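Local coordinates for protein triphenylmethane reductase (Citrobacter sp., PDB 2JL1) that binds NADP and probably uses it to reduce triphenylmethane dyes, at residues 10-15 / 177-182; 15-20 / 45-50; 186-191 / 268-273. One frame throughout, in Å; residues are numbered along the deposited sequence.

How the interactions relate
Helix 11-20 serves two of the contacts: its first turns meet NADP and helix 175-186 in interaction 1, and its later turns meet the turn before strand 48-51 in interaction 2. These two share Leu15, and their centres lie about 11 Å apart. Ala179 bridges them, with CB 3.7 Å from N of Val16. Interaction 3 sits at the surface, its centre about 14 Å from that of interaction 1, and is joined to it through Ile271, whose CG2 lies 3.6 Å from CA of Ala181. Leu20 and Thr187 connect interactions 2 and 3, CD2 to CG2 at 3.7 Å. Among the three, interaction 1 holds NADP-binding residues.

Interaction 1 (10-15 / 177-182); sequences GQLGGL and ELALAA. With NAP (NADP nicotinamide-adenine-dinucleotide phosphate), chain B.
Leu15 and Ala179 meet CB to CB at 3.6 Å where helix 11-20 crosses helix 175-186. The axes of 11-15 and 177-182 cross at -52° and approach to 8.8 Å, a spacing the small Ala179 side chain allows; its methyl also lies 4.0 Å from O of Leu12. Leu12 adds the second apolar contact. With CG anti to the backbone N (chi1 -173°), its CD1 reaches CB of Leu178 at 4.1 Å, the two side chains slanting across each other, and its CD2 turns to C5D of NADP. Tyr143, which binds NADP, touches both Leu12 and Leu178. Gly10 and Gly13 belong to the glycine-rich GxxGxxG motif of the Rossmann fold, which runs into the helix, with Gly10 as N-cap; having no side chain, Gly10 lets O5B of the cofactor lie close by. The hydrogen bonds of this segment to the cofactor go to its pyrophosphate. Gln11 N donates to O2A at 2.9 Å and Leu12 N to O1N at 2.6 Å, the latter almost straight at 169°, so one backbone N-H grips each phosphate. CG of Gln11 lies against O2A at 3.4 Å. The helix start faces the diphosphate and would be expected to offset part of its negative charge.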
loop_
_atom_site.group_PDB
_atom_site.type_symbol
_atom_site.label_atom_id
_atom_site.label_comp_id
_atom_site.label_asym_id
_atom_site.label_seq_id
_atom_site.Cartn_x
_atom_site.Cartn_y
_atom_site.Cartn_z
ATOM N N GLY A 10 -3.935 3.383 -24.276
ATOM C CA GLY A 10 -2.619 2.761 -24.152
ATOM C C GLY A 10 -2.608 1.413 -24.841
ATOM O O GLY A 10 -3.646 0.949 -25.337
ATOM N N GLN A 11 -1.446 0.767 -24.862
ATOM C CA GLN A 11 -1.293 -0.464 -25.636
ATOM C C GLN A 11 -2.110 -1.578 -25.004
ATOM O O GLN A 11 -2.910 -2.231 -25.682
ATOM C CB GLN A 11 0.197 -0.829 -25.822
ATOM C CG GLN A 11 0.993 0.341 -26.424
ATOM C CD GLN A 11 2.456 0.027 -26.645
ATOM O OE1 GLN A 11 2.803 -0.680 -27.589
ATOM N NE2 GLN A 11 3.325 0.555 -25.776
ATOM N N LEU A 12 -1.974 -1.759 -23.693
ATOM C CA LEU A 12 -2.720 -2.827 -23.022
ATOM C C LEU A 12 -4.215 -2.571 -23.053
ATOM O O LEU A 12 -4.982 -3.474 -23.355
ATOM C CB LEU A 12 -2.248 -3.006 -21.563
ATOM C CG LEU A 12 -2.809 -4.197 -20.772
ATOM C CD1 LEU A 12 -2.194 -5.527 -21.242
ATOM C CD2 LEU A 12 -2.542 -4.003 -19.262
ATOM N N GLY A 13 -4.611 -1.346 -22.715
ATOM C CA GLY A 13 -6.018 -0.908 -22.680
ATOM C C GLY A 13 -6.751 -1.067 -24.001
ATOM O O GLY A 13 -7.897 -1.513 -24.034
ATOM N N GLY A 14 -6.084 -0.699 -25.095
ATOM C CA GLY A 14 -6.647 -0.828 -26.452
ATOM C C GLY A 14 -6.872 -2.288 -26.797
ATOM O O GLY A 14 -7.888 -2.639 -27.381
ATOM N N LEU A 15 -5.939 -3.152 -26.401
ATOM C CA LEU A 15 -6.097 -4.599 -26.627
ATOM C C LEU A 15 -7.208 -5.219 -25.760
ATOM O O LEU A 15 -7.888 -6.146 -26.199
ATOM C CB LEU A 15 -4.769 -5.343 -26.434
ATOM C CG LEU A 15 -3.629 -5.174 -27.442
ATOM C CD1 LEU A 15 -2.296 -5.706 -26.844
ATOM C CD2 LEU A 15 -3.943 -5.870 -28.762
ATOM N N GLU A 177 -1.995 -11.436 -24.699
ATOM C CA GLU A 177 -2.514 -12.494 -23.818
ATOM C C GLU A 177 -2.929 -11.979 -22.454
ATOM O O GLU A 177 -3.904 -12.462 -21.895
ATOM C CB GLU A 177 -1.515 -13.644 -23.660
ATOM C CG GLU A 177 -1.236 -14.376 -24.959
ATOM C CD GLU A 177 -0.235 -15.489 -24.803
ATOM O OE1 GLU A 177 0.918 -15.244 -24.352
ATOM O OE2 GLU A 177 -0.605 -16.599 -25.194
ATOM N N LEU A 178 -2.210 -10.997 -21.920
ATOM C CA LEU A 178 -2.616 -10.375 -20.654
ATOM C C LEU A 178 -3.930 -9.624 -20.823
ATOM O O LEU A 178 -4.774 -9.621 -19.926
ATOM C CB LEU A 178 -1.550 -9.422 -20.152
ATOM C CG LEU A 178 -0.270 -10.151 -19.770
ATOM C CD1 LEU A 178 0.902 -9.146 -19.610
ATOM C CD2 LEU A 178 -0.511 -11.019 -18.519
ATOM N N ALA A 179 -4.115 -9.017 -21.991
ATOM C CA ALA A 179 -5.351 -8.287 -22.290
ATOM C C ALA A 179 -6.527 -9.232 -22.426
ATOM O O ALA A 179 -7.650 -8.915 -22.017
ATOM C CB ALA A 179 -5.191 -7.479 -23.565
ATOM N N LEU A 180 -6.266 -10.379 -23.045
ATOM C CA LEU A 180 -7.253 -11.450 -23.182
ATOM C C LEU A 180 -7.688 -11.958 -21.813
ATOM O O LEU A 180 -8.879 -12.158 -21.568
ATOM C CB LEU A 180 -6.702 -12.594 -24.062
ATOM C CG LEU A 180 -7.544 -13.857 -24.181
ATOM C CD1 LEU A 180 -9.010 -13.537 -24.629
ATOM C CD2 LEU A 180 -6.899 -14.851 -25.148
ATOM N N ALA A 181 -6.724 -12.137 -20.914
ATOM C CA ALA A 181 -7.004 -12.549 -19.530
ATOM C C ALA A 181 -7.856 -11.540 -18.777
ATOM O O ALA A 181 -8.784 -11.923 -18.051
ATOM C CB ALA A 181 -5.679 -12.780 -18.780
ATOM N N ALA A 182 -7.530 -10.258 -18.917
ATOM C CA ALA A 182 -8.329 -9.206 -18.320
ATOM C C ALA A 182 -9.781 -9.232 -18.866
ATOM O O ALA A 182 -10.759 -9.197 -18.087
ATOM C CB ALA A 182 -7.660 -7.864 -18.555
HETATM P PA NAP B . 1.043 2.534 -22.192
HETATM O O1A NAP B . 2.257 3.367 -21.973
HETATM O O2A NAP B . 0.770 2.178 -23.600
HETATM O O5B NAP B . -0.252 3.218 -21.562
HETATM C C5B NAP B . -0.261 3.932 -20.345
HETATM C C4B NAP B . -1.656 4.534 -20.270
HETATM O O4B NAP B . -1.815 5.299 -19.083
HETATM C C3B NAP B . -1.854 5.468 -21.464
HETATM O O3B NAP B . -3.103 5.217 -22.054
HETATM C C2B NAP B . -1.864 6.840 -20.852
HETATM O O2B NAP B . -2.781 7.665 -21.498
HETATM C C1B NAP B . -2.375 6.542 -19.458
HETATM N N9A NAP B . -2.048 7.661 -18.563
HETATM C C8A NAP B . -0.831 8.245 -18.346
HETATM N N7A NAP B . -1.004 9.244 -17.448
HETATM C C5A NAP B . -2.316 9.310 -17.118
HETATM C C6A NAP B . -3.036 10.142 -16.261
HETATM N N6A NAP B . -2.433 11.110 -15.576
HETATM N N1A NAP B . -4.392 9.952 -16.129
HETATM C C2A NAP B . -5.032 8.963 -16.844
HETATM N N3A NAP B . -4.318 8.137 -17.683
HETATM C C4A NAP B . -2.980 8.319 -17.818
HETATM O O3 NAP B . 1.232 1.189 -21.299
HETATM P PN NAP B . 0.855 -0.343 -21.621
HETATM O O1N NAP B . -0.535 -0.347 -22.106
HETATM O O2N NAP B . 1.933 -0.941 -22.456
HETATM O O5D NAP B . 0.842 -1.006 -20.117
HETATM C C5D NAP B . -0.157 -0.623 -19.182
HETATM C C4D NAP B . 0.371 -0.366 -17.766
HETATM O O4D NAP B . 1.122 -1.488 -17.335
HETATM C C3D NAP B . 1.325 0.829 -17.694
HETATM O O3D NAP B . 0.708 2.053 -17.384
HETATM C C2D NAP B . 2.339 0.441 -16.635
HETATM O O2D NAP B . 1.985 0.827 -15.323
HETATM C C1D NAP B . 2.309 -1.072 -16.677
HETATM N N1N NAP B . 3.537 -1.537 -17.343
HETATM C C2N NAP B . 3.822 -2.862 -17.251
HETATM C C3N NAP B . 4.968 -3.355 -17.805
HETATM C C7N NAP B . 5.294 -4.783 -17.693
HETATM O O7N NAP B . 6.441 -5.227 -18.414
HETATM N N7N NAP B . 4.522 -5.533 -16.899
HETATM C C4N NAP B . 5.806 -2.509 -18.561
HETATM C C5N NAP B . 5.457 -1.192 -18.727
HETATM C C6N NAP B . 4.333 -0.693 -18.060
HETATM P P2B NAP B . -2.340 8.669 -22.683
HETATM O O1X NAP B . -2.641 7.973 -23.996
HETATM O O2X NAP B . -0.861 9.015 -22.627
HETATM O O3X NAP B . -3.189 9.908 -22.491
#

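Interaction 2 (15-20 / 45-50); sequences LVIQHL and QGVEVR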
loop_
_atom_site.group_PDB
_atom_site.type_symbol
_atom_site.label_atom_id
_atom_site.label_comp_id
_atom_site.label_asym_id
_atom_site.label_seq_id
_atom_site.Cartn_x
_atom_site.Cartn_y
_atom_site.Cartn_z
ATOM N N LEU A 15 -5.939 -3.152 -26.401
ATOM C CA LEU A 15 -6.097 -4.599 -26.627
ATOM C C LEU A 15 -7.208 -5.219 -25.760
ATOM O O LEU A 15 -7.888 -6.146 -26.199
ATOM C CB LEU A 15 -4.769 -5.343 -26.434
ATOM C CG LEU A 15 -3.629 -5.174 -27.442
ATOM C CD1 LEU A 15 -2.296 -5.706 -26.844
ATOM C CD2 LEU A 15 -3.943 -5.870 -28.762
ATOM N N VAL A 16 -7.396 -4.718 -24.542
ATOM C CA VAL A 16 -8.482 -5.193 -23.669
ATOM C C VAL A 16 -9.830 -4.867 -24.335
ATOM O O VAL A 16 -10.708 -5.719 -24.418
ATOM C CB VAL A 16 -8.418 -4.590 -22.220
ATOM C CG1 VAL A 16 -9.744 -4.807 -21.466
ATOM C CG2 VAL A 16 -7.308 -5.242 -21.406
ATOM N N ILE A 17 -9.966 -3.634 -24.809
ATOM C CA ILE A 17 -11.168 -3.207 -25.520
ATOM C C ILE A 17 -11.416 -4.037 -26.782
ATOM O O ILE A 17 -12.551 -4.451 -27.041
ATOM C CB ILE A 17 -11.148 -1.687 -25.748
ATOM C CG1 ILE A 17 -11.353 -1.015 -24.380
ATOM C CG2 ILE A 17 -12.211 -1.245 -26.811
ATOM C CD1 ILE A 17 -11.237 0.464 -24.359
ATOM N N GLN A 18 -10.354 -4.317 -27.543
ATOM C CA GLN A 18 -10.506 -5.147 -28.743
ATOM C C GLN A 18 -10.952 -6.567 -28.425
ATOM O O GLN A 18 -11.788 -7.134 -29.140
ATOM C CB GLN A 18 -9.245 -5.095 -29.615
ATOM C CG GLN A 18 -9.066 -3.717 -30.281
ATOM C CD GLN A 18 -10.329 -3.226 -31.031
ATOM O OE1 GLN A 18 -10.887 -3.947 -31.858
ATOM N NE2 GLN A 18 -10.768 -1.992 -30.741
ATOM N N HIS A 19 -10.433 -7.132 -27.329
ATOM C CA HIS A 19 -10.920 -8.423 -26.829
ATOM C C HIS A 19 -12.341 -8.377 -26.239
ATOM O O HIS A 19 -13.124 -9.310 -26.445
ATOM C CB HIS A 19 -9.933 -9.005 -25.811
ATOM C CG HIS A 19 -8.660 -9.496 -26.430
ATOM N ND1 HIS A 19 -8.600 -10.638 -27.202
ATOM C CD2 HIS A 19 -7.403 -8.993 -26.404
ATOM C CE1 HIS A 19 -7.361 -10.816 -27.625
ATOM N NE2 HIS A 19 -6.614 -9.837 -27.146
ATOM N N LEU A 20 -12.675 -7.307 -25.509
ATOM C CA LEU A 20 -14.039 -7.126 -24.985
ATOM C C LEU A 20 -15.067 -7.013 -26.110
ATOM O O LEU A 20 -16.196 -7.505 -25.982
ATOM C CB LEU A 20 -14.140 -5.891 -24.068
ATOM C CG LEU A 20 -13.505 -6.010 -22.671
ATOM C CD1 LEU A 20 -13.527 -4.684 -21.906
ATOM C CD2 LEU A 20 -14.204 -7.106 -21.891
ATOM N N GLN A 45 -16.076 2.755 -33.119
ATOM C CA GLN A 45 -16.478 1.363 -32.902
ATOM C C GLN A 45 -17.720 1.224 -32.009
ATOM O O GLN A 45 -18.201 0.112 -31.779
ATOM C CB GLN A 45 -15.310 0.554 -32.340
ATOM C CG GLN A 45 -14.172 0.396 -33.317
ATOM C CD GLN A 45 -13.013 -0.357 -32.726
ATOM O OE1 GLN A 45 -12.188 0.209 -32.009
ATOM N NE2 GLN A 45 -12.935 -1.648 -33.030
ATOM N N GLY A 46 -18.225 2.354 -31.513
ATOM C CA GLY A 46 -19.428 2.382 -30.679
ATOM C C GLY A 46 -19.139 2.280 -29.188
ATOM O O GLY A 46 -20.050 2.060 -28.390
ATOM N N VAL A 47 -17.869 2.434 -28.814
ATOM C CA VAL A 47 -17.461 2.422 -27.413
ATOM C C VAL A 47 -17.578 3.838 -26.859
ATOM O O VAL A 47 -17.062 4.788 -27.448
ATOM C CB VAL A 47 -16.013 1.880 -27.234
ATOM C CG1 VAL A 47 -15.570 1.947 -25.754
ATOM C CG2 VAL A 47 -15.902 0.449 -27.753
ATOM N N GLU A 48 -18.276 3.970 -25.730
ATOM C CA GLU A 48 -18.425 5.259 -25.053
ATOM C C GLU A 48 -17.093 5.699 -24.456
ATOM O O GLU A 48 -16.415 4.919 -23.789
ATOM C CB GLU A 48 -19.491 5.175 -23.949
ATOM C CG GLU A 48 -19.833 6.538 -23.305
ATOM C CD GLU A 48 -20.663 6.413 -22.035
ATOM O OE1 GLU A 48 -20.657 7.357 -21.212
ATOM O OE2 GLU A 48 -21.322 5.368 -21.849
ATOM N N VAL A 49 -16.733 6.954 -24.694
ATOM C CA VAL A 49 -15.468 7.533 -24.203
ATOM C C VAL A 49 -15.795 8.499 -23.064
ATOM O O VAL A 49 -16.709 9.308 -23.183
ATOM C CB VAL A 49 -14.724 8.309 -25.342
ATOM C CG1 VAL A 49 -13.614 9.199 -24.789
ATOM C CG2 VAL A 49 -14.185 7.360 -26.415
ATOM N N ARG A 50 -15.058 8.417 -21.962
ATOM C CA ARG A 50 -15.184 9.407 -20.882
ATOM C C ARG A 50 -13.809 9.896 -20.509
ATOM O O ARG A 50 -12.851 9.151 -20.608
ATOM C CB ARG A 50 -15.841 8.807 -19.644
ATOM C CG ARG A 50 -17.274 8.419 -19.832
ATOM C CD ARG A 50 -17.798 7.729 -18.599
ATOM N NE ARG A 50 -19.193 7.342 -18.763
ATOM C CZ ARG A 50 -19.976 6.860 -17.793
ATOM N NH1 ARG A 50 -19.500 6.680 -16.560
ATOM N NH2 ARG A 50 -21.249 6.544 -18.060
#
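A paired-amide contact between Gln18 and Gln45, backed by an apolar touch between Ile17 and Val47, joins helix 11-20 to the turn that leads into strand 48-51, an outermost strand of the parallel Rossmann sheet. The backbones stay well apart, with CA atoms of Ile17 and Val47 8.7 Å from each other, so side chains alone span the gap. Helix 11-20 is the crossover between strands 3-5 and 29-33, and Val47 enters the same apolar layer by packing on Ile29, while Ile17 packs on Val5. Branch to branch, CG2 of Ile17 meets CG2 of Val47 at 4.2 Å. Gly46, with positive phi, closes helix 40-44 in a Schellman motif and turns the chain toward the strand between the two touching residues of this segment. Gln45 stretches out beyond CG, whereas Gln18 bends at chi2 (-51°), which brings its amide round to face that of Gln45. The two amide planes are only 10° apart. Gln18 NE2 donates to a lone pair of Gln45 OE1 at 2.9 Å, and Gln45 NE2 donates to Gln18 OE1 at 3.3 Å, the longer bond being the straighter, at 164°. Both donors come in near a right angle to the C=O bond, and the ring of bonds is therefore skewed: the two NE2 atoms stand 3.2 Å apart without bonding each other. The result is the cyclic two-bond pairing of primary amides. Each amide gives one N-H and takes one in return, which implies that each fixes the rotation of the other and that the helix is tied to the turn by neutral groups, without any charge being brought into the contact.

Interaction 3 (186-191 / 268-273); sequences LTEEGH and QKLIGS
Leu270 lays its CD1 methyl against two side chains at once, 4.0 Å from OE1 of Glu188 and 4.1 Å from CE1 of His191. It meets the imidazole obliquely, and the Leu270 and His191 side chains run past each other in opposite directions. The chi1 of Leu270, -132°, is away from the staggered positions, and this turn carries the methyl over to the pair. The contact joins the loop between helix 175-186 and the outermost strand 194-198 to the last turn of helix 266-271, on the surface of the Rossmann domain and away from the cofactor. Leu270 also packs on Thr184 and Val185 of helix 175-186, so it spans the helix and the loop that follows it. Hydrogen bonds hold the loop side in shape. His191 NE2 donates to Glu188 OE1 at 2.6 Å, in the plane of the ring and on the anti lone pair of the carboxylate. Tyr196 OH bonds ND1, and with both nitrogens engaged the ring is fixed in its rotation; O of Glu189 lies over one face toward the rim, 3.6 Å above the plane. A water makes the polar link between the segments: it donates to O of Leu270 at 2.6 Å and, weakly, to Glu188 OE1 at 3.4 Å. Glu188 O and His191 N both bond a glycerol, probably from the crystallisation liquor.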
loop_
_atom_site.group_PDB
_atom_site.type_symbol
_atom_site.label_atom_id
_atom_site.label_comp_id
_atom_site.label_asym_id
_atom_site.label_seq_id
_atom_site.Cartn_x
_atom_site.Cartn_y
_atom_site.Cartn_z
ATOM N N LEU A 186 -13.291 -10.093 -16.786
ATOM C CA LEU A 186 -14.379 -9.087 -16.771
ATOM C C LEU A 186 -15.759 -9.592 -17.223
ATOM O O LEU A 186 -16.798 -9.012 -16.854
ATOM C CB LEU A 186 -13.980 -7.854 -17.596
ATOM C CG LEU A 186 -12.799 -7.017 -17.050
ATOM C CD1 LEU A 186 -12.246 -6.067 -18.115
ATOM C CD2 LEU A 186 -13.180 -6.252 -15.767
ATOM N N THR A 187 -15.766 -10.676 -18.000
ATOM C CA THR A 187 -16.979 -11.140 -18.694
ATOM C C THR A 187 -17.437 -12.538 -18.279
ATOM O O THR A 187 -18.179 -13.185 -19.019
ATOM C CB THR A 187 -16.760 -11.169 -20.221
ATOM O OG1 THR A 187 -15.600 -11.968 -20.520
ATOM C CG2 THR A 187 -16.572 -9.766 -20.772
ATOM N N GLU A 188 -16.994 -13.004 -17.113
ATOM C CA GLU A 188 -17.491 -14.260 -16.544
ATOM C C GLU A 188 -17.441 -14.224 -15.021
ATOM O O GLU A 188 -16.655 -13.469 -14.434
ATOM C CB GLU A 188 -16.696 -15.467 -17.062
ATOM C CG GLU A 188 -15.237 -15.422 -16.696
ATOM C CD GLU A 188 -14.414 -16.524 -17.327
ATOM O OE1 GLU A 188 -13.413 -16.916 -16.703
ATOM O OE2 GLU A 188 -14.739 -16.996 -18.443
ATOM N N GLU A 189 -18.275 -15.066 -14.409
ATOM C CA GLU A 189 -18.388 -15.238 -12.956
ATOM C C GLU A 189 -17.172 -15.925 -12.357
ATOM O O GLU A 189 -16.404 -16.565 -13.061
ATOM C CB GLU A 189 -19.594 -16.129 -12.637
ATOM C CG GLU A 189 -20.890 -15.755 -13.343
ATOM C CD GLU A 189 -21.753 -14.786 -12.539
ATOM O OE1 GLU A 189 -21.188 -13.858 -11.893
ATOM O OE2 GLU A 189 -23.004 -14.952 -12.571
ATOM N N GLY A 190 -17.022 -15.812 -11.042
ATOM C CA GLY A 190 -16.072 -16.643 -10.319
ATOM C C GLY A 190 -14.743 -16.037 -9.909
ATOM O O GLY A 190 -13.984 -16.684 -9.203
ATOM N N HIS A 191 -14.464 -14.803 -10.323
ATOM C CA HIS A 191 -13.140 -14.193 -10.105
ATOM C C HIS A 191 -13.123 -13.132 -8.996
ATOM O O HIS A 191 -12.144 -12.395 -8.832
ATOM C CB HIS A 191 -12.606 -13.614 -11.423
ATOM C CG HIS A 191 -12.606 -14.599 -12.546
ATOM N ND1 HIS A 191 -11.867 -15.762 -12.512
ATOM C CD2 HIS A 191 -13.262 -14.606 -13.730
ATOM C CE1 HIS A 191 -12.068 -16.442 -13.626
ATOM N NE2 HIS A 191 -12.896 -15.756 -14.387
ATOM N N GLN A 268 -2.447 -19.720 -18.128
ATOM C CA GLN A 268 -2.836 -20.815 -19.004
ATOM C C GLN A 268 -4.224 -21.389 -18.658
ATOM O O GLN A 268 -4.996 -21.731 -19.554
ATOM C CB GLN A 268 -1.761 -21.892 -18.977
ATOM C CG GLN A 268 -2.012 -23.031 -19.934
ATOM C CD GLN A 268 -1.452 -24.296 -19.387
ATOM O OE1 GLN A 268 -2.060 -24.930 -18.522
ATOM N NE2 GLN A 268 -0.269 -24.665 -19.845
ATOM N N LYS A 269 -4.534 -21.501 -17.369
ATOM C CA LYS A 269 -5.863 -21.958 -16.940
ATOM C C LYS A 269 -6.992 -21.009 -17.345
ATOM O O LYS A 269 -8.072 -21.448 -17.721
ATOM C CB LYS A 269 -5.882 -22.235 -15.434
ATOM C CG LYS A 269 -5.088 -23.485 -15.099
ATOM C CD LYS A 269 -5.035 -23.785 -13.613
ATOM C CE LYS A 269 -4.657 -25.248 -13.448
ATOM N NZ LYS A 269 -3.824 -25.467 -12.237
ATOM N N LEU A 270 -6.723 -19.716 -17.300
ATOM C CA LEU A 270 -7.698 -18.685 -17.648
ATOM C C LEU A 270 -7.968 -18.557 -19.156
ATOM O O LEU A 270 -9.134 -18.387 -19.578
ATOM C CB LEU A 270 -7.197 -17.340 -17.122
ATOM C CG LEU A 270 -8.052 -16.351 -16.313
ATOM C CD1 LEU A 270 -9.490 -16.260 -16.780
ATOM C CD2 LEU A 270 -8.009 -16.705 -14.849
ATOM N N ILE A 271 -6.909 -18.605 -19.965
ATOM C CA ILE A 271 -7.025 -18.306 -21.400
ATOM C C ILE A 271 -6.712 -19.469 -22.369
ATOM O O ILE A 271 -6.861 -19.302 -23.581
ATOM C CB ILE A 271 -6.210 -17.038 -21.805
ATOM C CG1 ILE A 271 -4.698 -17.310 -21.759
ATOM C CG2 ILE A 271 -6.615 -15.827 -20.939
ATOM C CD1 ILE A 271 -3.871 -16.279 -22.504
ATOM N N GLY A 272 -6.327 -20.633 -21.835
ATOM C CA GLY A 272 -5.880 -21.774 -22.655
ATOM C C GLY A 272 -4.420 -21.653 -23.070
ATOM O O GLY A 272 -3.648 -20.968 -22.413
ATOM N N SER A 273 -4.039 -22.314 -24.166
ATOM C CA SER A 273 -2.645 -22.373 -24.636
ATOM C C SER A 273 -2.025 -20.998 -24.817
ATOM O O SER A 273 -2.690 -20.083 -25.307
ATOM C CB SER A 273 -2.545 -23.109 -25.976
ATOM O OG SER A 273 -2.851 -24.479 -25.833
HETATM O O HOH W 1 -11.272 -19.005 -18.237
#